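Local atomic coordinates of putative pyruvate dehydrogenase (Rhodopseudomonas palustris, PDB entry 3IC3), a protein that is of unknown function, belongs to the DUF5076 family, and carries only a putative assignment as a pyruvate dehydrogenase. Residues Asp55-Ala60 and Glu74-Ile79; Glu24-Phe29 and Ile37-Ala42. One frame throughout, in Å; residues are numbered along the deposited sequence.

Contact 1 (Asp55-Ala60 and Glu74-Ile79)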
loop_
_atom_site.group_PDB
_atom_site.type_symbol
_atom_site.label_atom_id
_atom_site.label_comp_id
_atom_site.label_asym_id
_atom_site.label_seq_id
_atom_site.Cartn_x
_atom_site.Cartn_y
_atom_site.Cartn_z
ATOM N N ASP A 55 9.107 2.538 -0.234
ATOM C CA ASP A 55 8.703 3.726 0.504
ATOM C C ASP A 55 7.914 3.390 1.739
ATOM O O ASP A 55 8.158 3.963 2.793
ATOM C CB ASP A 55 7.855 4.654 -0.361
ATOM C CG ASP A 55 8.654 5.356 -1.440
ATOM O OD1 ASP A 55 9.912 5.331 -1.443
ATOM O OD2 ASP A 55 7.982 5.898 -2.344
ATOM N N ILE A 56 6.939 2.488 1.606
ATOM C CA ILE A 56 6.128 2.048 2.725
ATOM C C ILE A 56 6.999 1.312 3.773
ATOM O O ILE A 56 6.899 1.591 4.956
ATOM C CB ILE A 56 4.972 1.132 2.272
ATOM C CG1 ILE A 56 3.944 1.907 1.447
ATOM C CG2 ILE A 56 4.252 0.503 3.467
ATOM C CD1 ILE A 56 2.947 0.984 0.740
ATOM N N ALA A 57 7.857 0.401 3.328
ATOM C CA ALA A 57 8.690 -0.358 4.259
ATOM C C ALA A 57 9.611 0.556 5.044
ATOM O O ALA A 57 9.768 0.398 6.269
ATOM C CB ALA A 57 9.502 -1.414 3.523
ATOM N N ARG A 58 10.235 1.504 4.354
ATOM C CA ARG A 58 11.188 2.387 5.010
ATOM C C ARG A 58 10.455 3.324 5.956
ATOM O O ARG A 58 10.885 3.530 7.090
ATOM C CB ARG A 58 12.045 3.144 3.996
ATOM C CG ARG A 58 13.066 2.279 3.253
ATOM C CD ARG A 58 14.251 3.105 2.805
ATOM N NE ARG A 58 15.147 2.399 1.891
ATOM C CZ ARG A 58 16.128 1.586 2.269
ATOM N NH1 ARG A 58 16.349 1.347 3.550
ATOM N NH2 ARG A 58 16.884 0.998 1.355
ATOM N N HIS A 59 9.325 3.862 5.509
ATOM C CA HIS A 59 8.512 4.696 6.367
ATOM C C HIS A 59 8.100 3.931 7.626
ATOM O O HIS A 59 8.238 4.454 8.737
ATOM C CB HIS A 59 7.277 5.214 5.654
ATOM C CG HIS A 59 6.331 5.896 6.578
ATOM N ND1 HIS A 59 6.490 7.212 6.957
ATOM C CD2 HIS A 59 5.270 5.426 7.267
ATOM C CE1 HIS A 59 5.528 7.534 7.803
ATOM N NE2 HIS A 59 4.782 6.465 8.013
ATOM N N ALA A 60 7.631 2.692 7.465
ATOM C CA ALA A 60 7.236 1.869 8.598
ATOM C C ALA A 60 8.390 1.621 9.564
ATOM O O ALA A 60 8.207 1.646 10.779
ATOM C CB ALA A 60 6.680 0.510 8.130
ATOM N N GLU A 74 17.327 -2.422 12.414
ATOM C CA GLU A 74 16.698 -3.551 13.104
ATOM C C GLU A 74 15.186 -3.564 12.858
ATOM O O GLU A 74 14.585 -4.624 12.645
ATOM C CB GLU A 74 16.959 -3.487 14.605
ATOM C CG GLU A 74 18.414 -3.727 14.974
ATOM C CD GLU A 74 18.730 -3.344 16.411
ATOM O OE1 GLU A 74 17.920 -2.654 17.071
ATOM O OE2 GLU A 74 19.813 -3.731 16.867
ATOM N N ALA A 75 14.558 -2.396 12.926
ATOM C CA ALA A 75 13.115 -2.304 12.650
ATOM C C ALA A 75 12.790 -2.766 11.224
ATOM O O ALA A 75 11.815 -3.494 11.005
ATOM C CB ALA A 75 12.617 -0.881 12.862
ATOM N N LEU A 76 13.601 -2.348 10.260
ATOM C CA LEU A 76 13.361 -2.755 8.889
ATOM C C LEU A 76 13.531 -4.268 8.750
ATOM O O LEU A 76 12.715 -4.908 8.116
ATOM C CB LEU A 76 14.296 -2.060 7.926
ATOM C CG LEU A 76 14.039 -2.326 6.449
ATOM C CD1 LEU A 76 12.646 -1.837 6.006
ATOM C CD2 LEU A 76 15.164 -1.613 5.688
ATOM N N GLU A 77 14.573 -4.831 9.361
ATOM C CA GLU A 77 14.737 -6.295 9.336
ATOM C C GLU A 77 13.508 -7.036 9.877
ATOM O O GLU A 77 13.050 -8.023 9.284
ATOM C CB GLU A 77 15.999 -6.714 10.121
ATOM C CG GLU A 77 16.086 -8.211 10.443
ATOM C CD GLU A 77 16.270 -9.116 9.221
ATOM O OE1 GLU A 77 16.612 -8.592 8.136
ATOM O OE2 GLU A 77 16.114 -10.378 9.360
ATOM N N ARG A 78 12.984 -6.564 11.000
ATOM C CA ARG A 78 11.816 -7.144 11.629
ATOM C C ARG A 78 10.586 -7.080 10.722
ATOM O O ARG A 78 9.849 -8.063 10.573
ATOM C CB ARG A 78 11.504 -6.433 12.953
ATOM C CG ARG A 78 12.475 -6.665 14.081
ATOM C CD ARG A 78 12.487 -8.102 14.579
ATOM N NE ARG A 78 11.223 -8.812 14.395
ATOM C CZ ARG A 78 10.249 -8.930 15.301
ATOM N NH1 ARG A 78 10.312 -8.356 16.521
ATOM N NH2 ARG A 78 9.180 -9.626 14.963
ATOM N N ILE A 79 10.369 -5.921 10.122
ATOM C CA ILE A 79 9.261 -5.753 9.172
ATOM C C ILE A 79 9.389 -6.709 7.972
ATOM O O ILE A 79 8.400 -7.373 7.610
ATOM C CB ILE A 79 9.102 -4.291 8.724
ATOM C CG1 ILE A 79 8.523 -3.474 9.891
ATOM C CG2 ILE A 79 8.185 -4.197 7.470
ATOM C CD1 ILE A 79 8.689 -2.000 9.756
#
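Leu76 and Ile79, one turn apart on their helix, meet Ala57 and Ala60, likewise one turn apart on the other. The CD1 methyl of Leu76 lies 3.7 Å from the backbone O of Ala57 and 4.0 Å from Ala57 CB. Its CD2 is 3.8 Å from NH1 of Arg58 in one of two modelled conformers, a less certain contact. With CG of Leu76 anti to the backbone N (chi1 -175°), the branch end comes closer to the other helix than its CB does. Ile79 reaches in with the end of its long branch, and its CD1 touches Ala60 CB at 3.6 Å. No hydrogen bond crosses between 55-60 and 74-79. The short alanines let the larger side chains come down to the backbone, yet the axes stay 9.3 Å apart.

Further out, Leu76 also touches Ala61, and Ile79 touches Tyr64, both on helix 46-66. Arg78 is tied to the Tyr70 hydroxyl by a hydrogen bond. The second subunit packs Phe83 on Ala57 and Trp49 on Ala60, the same alanines that meet helix 72-87. Two successive helices, 46-66 and 72-87, joined by a short connection, pack as a helical hairpin, its segments here splayed to 127°.

Contact 2 (Glu24-Phe29 and Ile37-Ala42); sequences EVLRAF and IAFMRA. With EDO (1,2-ethanediol), chain E.
Strand 24-29 and residues 37-39 run antiparallel at 173°, with axes 4.6 Å apart and Arg27-Ala38 as the hydrogen-bonded pair. Arg27 N gives a bond to Ala38 O at 3.0 Å. Ala38 N returns one to Arg27 O at 2.8 Å. Met40 N reaches Val25 O at 3.0 Å; the N-H points almost straight at the oxygen (170°), but the donor stands above the carbonyl plane.

Leu26 and Phe39 form a non-hydrogen-bonded pair and lie side by side, pointing the same way. Leu26 CB is 3.9 Å from Phe39 CD1, and Val25 O sits at the edge of the ring. Within its own strand, Ile37 lays CG2 over one ring face, 3.6 Å above the plane and toward the rim. Ile37 CG1 meets Ala28 CB on this same side of the sheet.

This is a beta hairpin, made of strands 23-31 and 34-39. Strand 23-31 also pairs antiparallel with a strand of the second subunit, so the sheet continues through the dimer. There Glu24 and Arg27 form reciprocal salt bridges with Arg27 and Glu24 of the second subunit.

Phe39 stacks on His59 of the second subunit. Cut back to an alanine, this position is likely to leave that imidazole without its stacking partner and open a gap beside Leu26 and Ile37 CG2.

Past the strand, Met40, a selenomethionine, crosses Val25 obliquely. Its CG is set between backbone N and carbonyl carbon (chi1 67°), and from there the extended chain runs past Val25 CA to bring CE to 3.8 Å from Val25 CG2. Met48 of helix 46-66 touches both residues. Beyond Met40, Arg41 O accepts a hydrogen bond from O2 of a 1,2-ethanediol, probably from the crystallisation liquor, which Arg66 of the second subunit also binds.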
loop_
_atom_site.group_PDB
_atom_site.type_symbol
_atom_site.label_atom_id
_atom_site.label_comp_id
_atom_site.label_asym_id
_atom_site.label_seq_id
_atom_site.Cartn_x
_atom_site.Cartn_y
_atom_site.Cartn_z
ATOM N N GLU A 24 -4.646 8.374 -8.014
ATOM C CA GLU A 24 -4.555 7.598 -6.784
ATOM C C GLU A 24 -4.357 6.112 -7.076
ATOM O O GLU A 24 -5.231 5.487 -7.635
ATOM C CB GLU A 24 -5.798 7.809 -5.938
ATOM C CG GLU A 24 -5.634 7.248 -4.530
ATOM C CD GLU A 24 -6.474 7.992 -3.484
ATOM O OE1 GLU A 24 -7.594 8.466 -3.795
ATOM O OE2 GLU A 24 -5.998 8.066 -2.337
ATOM N N VAL A 25 -3.215 5.586 -6.653
ATOM C CA VAL A 25 -2.824 4.197 -6.839
ATOM C C VAL A 25 -3.549 3.307 -5.850
ATOM O O VAL A 25 -4.038 2.242 -6.189
ATOM C CB VAL A 25 -1.281 4.039 -6.553
ATOM C CG1 VAL A 25 -0.866 2.557 -6.592
ATOM C CG2 VAL A 25 -0.474 4.858 -7.551
ATOM N N LEU A 26 -3.620 3.753 -4.609
ATOM C CA LEU A 26 -4.212 2.954 -3.559
ATOM C C LEU A 26 -4.591 3.752 -2.347
ATOM O O LEU A 26 -3.958 4.790 -2.039
ATOM C CB LEU A 26 -3.270 1.830 -3.155
ATOM C CG LEU A 26 -2.308 2.023 -2.008
ATOM C CD1 LEU A 26 -1.660 0.784 -1.458
ATOM C CD2 LEU A 26 -1.250 2.967 -2.528
ATOM N N ARG A 27 -5.631 3.262 -1.681
ATOM C CA ARG A 27 -6.049 3.709 -0.343
ATOM C C ARG A 27 -6.164 2.468 0.520
ATOM O O ARG A 27 -6.727 1.485 0.072
ATOM C CB ARG A 27 -7.427 4.384 -0.376
ATOM C CG ARG A 27 -7.533 5.530 -1.290
ATOM C CD ARG A 27 -8.862 6.297 -1.120
ATOM N NE ARG A 27 -8.971 6.997 0.135
ATOM C CZ ARG A 27 -9.940 7.864 0.423
ATOM N NH1 ARG A 27 -10.907 8.117 -0.463
ATOM N NH2 ARG A 27 -9.955 8.468 1.604
ATOM N N ALA A 28 -5.611 2.485 1.721
ATOM C CA ALA A 28 -5.678 1.338 2.604
ATOM C C ALA A 28 -6.189 1.761 3.963
ATOM O O ALA A 28 -5.727 2.764 4.499
ATOM C CB ALA A 28 -4.275 0.722 2.741
ATOM N N PHE A 29 -7.123 0.986 4.504
ATOM C CA PHE A 29 -7.719 1.220 5.795
ATOM C C PHE A 29 -7.565 0.037 6.716
ATOM O O PHE A 29 -7.684 -1.117 6.262
ATOM C CB PHE A 29 -9.215 1.427 5.620
ATOM C CG PHE A 29 -9.564 2.733 4.959
ATOM C CD1 PHE A 29 -9.472 2.885 3.589
ATOM C CD2 PHE A 29 -9.980 3.800 5.732
ATOM C CE1 PHE A 29 -9.799 4.146 2.989
ATOM C CE2 PHE A 29 -10.307 5.027 5.145
ATOM C CZ PHE A 29 -10.192 5.173 3.770
ATOM N N ILE A 37 -8.517 -2.483 1.208
ATOM C CA ILE A 37 -7.694 -1.690 0.276
ATOM C C ILE A 37 -8.431 -1.402 -1.032
ATOM O O ILE A 37 -9.174 -2.258 -1.524
ATOM C CB ILE A 37 -6.382 -2.410 -0.038
ATOM C CG1 ILE A 37 -5.599 -2.718 1.226
ATOM C CG2 ILE A 37 -5.494 -1.554 -0.955
ATOM C CD1 ILE A 37 -4.498 -3.782 0.926
ATOM N N ALA A 38 -8.261 -0.191 -1.571
ATOM C CA ALA A 38 -8.820 0.206 -2.874
ATOM C C ALA A 38 -7.624 0.401 -3.813
ATOM O O ALA A 38 -6.762 1.222 -3.517
ATOM C CB ALA A 38 -9.581 1.514 -2.755
ATOM N N PHE A 39 -7.577 -0.327 -4.929
ATOM C CA PHE A 39 -6.550 -0.128 -5.946
ATOM C C PHE A 39 -7.095 0.472 -7.233
ATOM O O PHE A 39 -8.208 0.144 -7.659
ATOM C CB PHE A 39 -5.913 -1.442 -6.349
ATOM C CG PHE A 39 -5.028 -2.056 -5.307
ATOM C CD1 PHE A 39 -3.783 -1.535 -5.044
ATOM C CD2 PHE A 39 -5.428 -3.213 -4.653
ATOM C CE1 PHE A 39 -2.941 -2.151 -4.100
ATOM C CE2 PHE A 39 -4.581 -3.826 -3.719
ATOM C CZ PHE A 39 -3.364 -3.280 -3.461
HETATM N N MSE A 40 -6.285 1.303 -7.871
HETATM C CA MSE A 40 -6.556 1.715 -9.238
HETATM C C MSE A 40 -6.469 0.560 -10.182
HETATM O O MSE A 40 -5.800 -0.431 -9.897
HETATM C CB MSE A 40 -5.562 2.782 -9.704
HETATM C CG MSE A 40 -4.125 2.335 -9.846
HETATM SE SE MSE A 40 -3.029 3.791 -10.538
HETATM C CE MSE A 40 -1.328 2.856 -10.679
ATOM N N ARG A 41 -7.126 0.722 -11.329
ATOM C CA ARG A 41 -7.142 -0.273 -12.410
ATOM C C ARG A 41 -5.781 -0.423 -13.104
ATOM O O ARG A 41 -5.339 -1.547 -13.321
ATOM C CB ARG A 41 -8.215 0.100 -13.426
ATOM N N ALA A 42 -5.087 0.693 -13.374
ATOM C CA ALA A 42 -3.819 0.674 -14.136
ATOM C C ALA A 42 -2.622 0.041 -13.406
ATOM O O ALA A 42 -2.492 0.097 -12.175
ATOM C CB ALA A 42 -3.451 2.100 -14.618
HETATM C C1 EDO E . -9.315 -4.905 -13.387
HETATM O O1 EDO E . -10.410 -4.986 -12.473
HETATM C C2 EDO E . -8.696 -3.515 -13.367
HETATM O O2 EDO E . -7.280 -3.615 -13.157
#

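Contact 2 closes before contact 1 opens along the chain: the hairpin comes first, and helix 46-66 follows strand 34-39. The centres are 21 Å apart, on opposite sides of the chain's centre. Their nearest atoms are about 5 Å apart, so the two do not touch. Helix 46-66 relates them: its Met48, Trp49 and Leu52 meet the hairpin, and its residues 55-60 form one half of contact 1. The dimer gives a second connection, since His59 of one subunit stacks on Phe39 of the other. No active site is established. A phosphate ion, probably from the crystallisation liquor, lies about 5 Å from the Phe39 side chain.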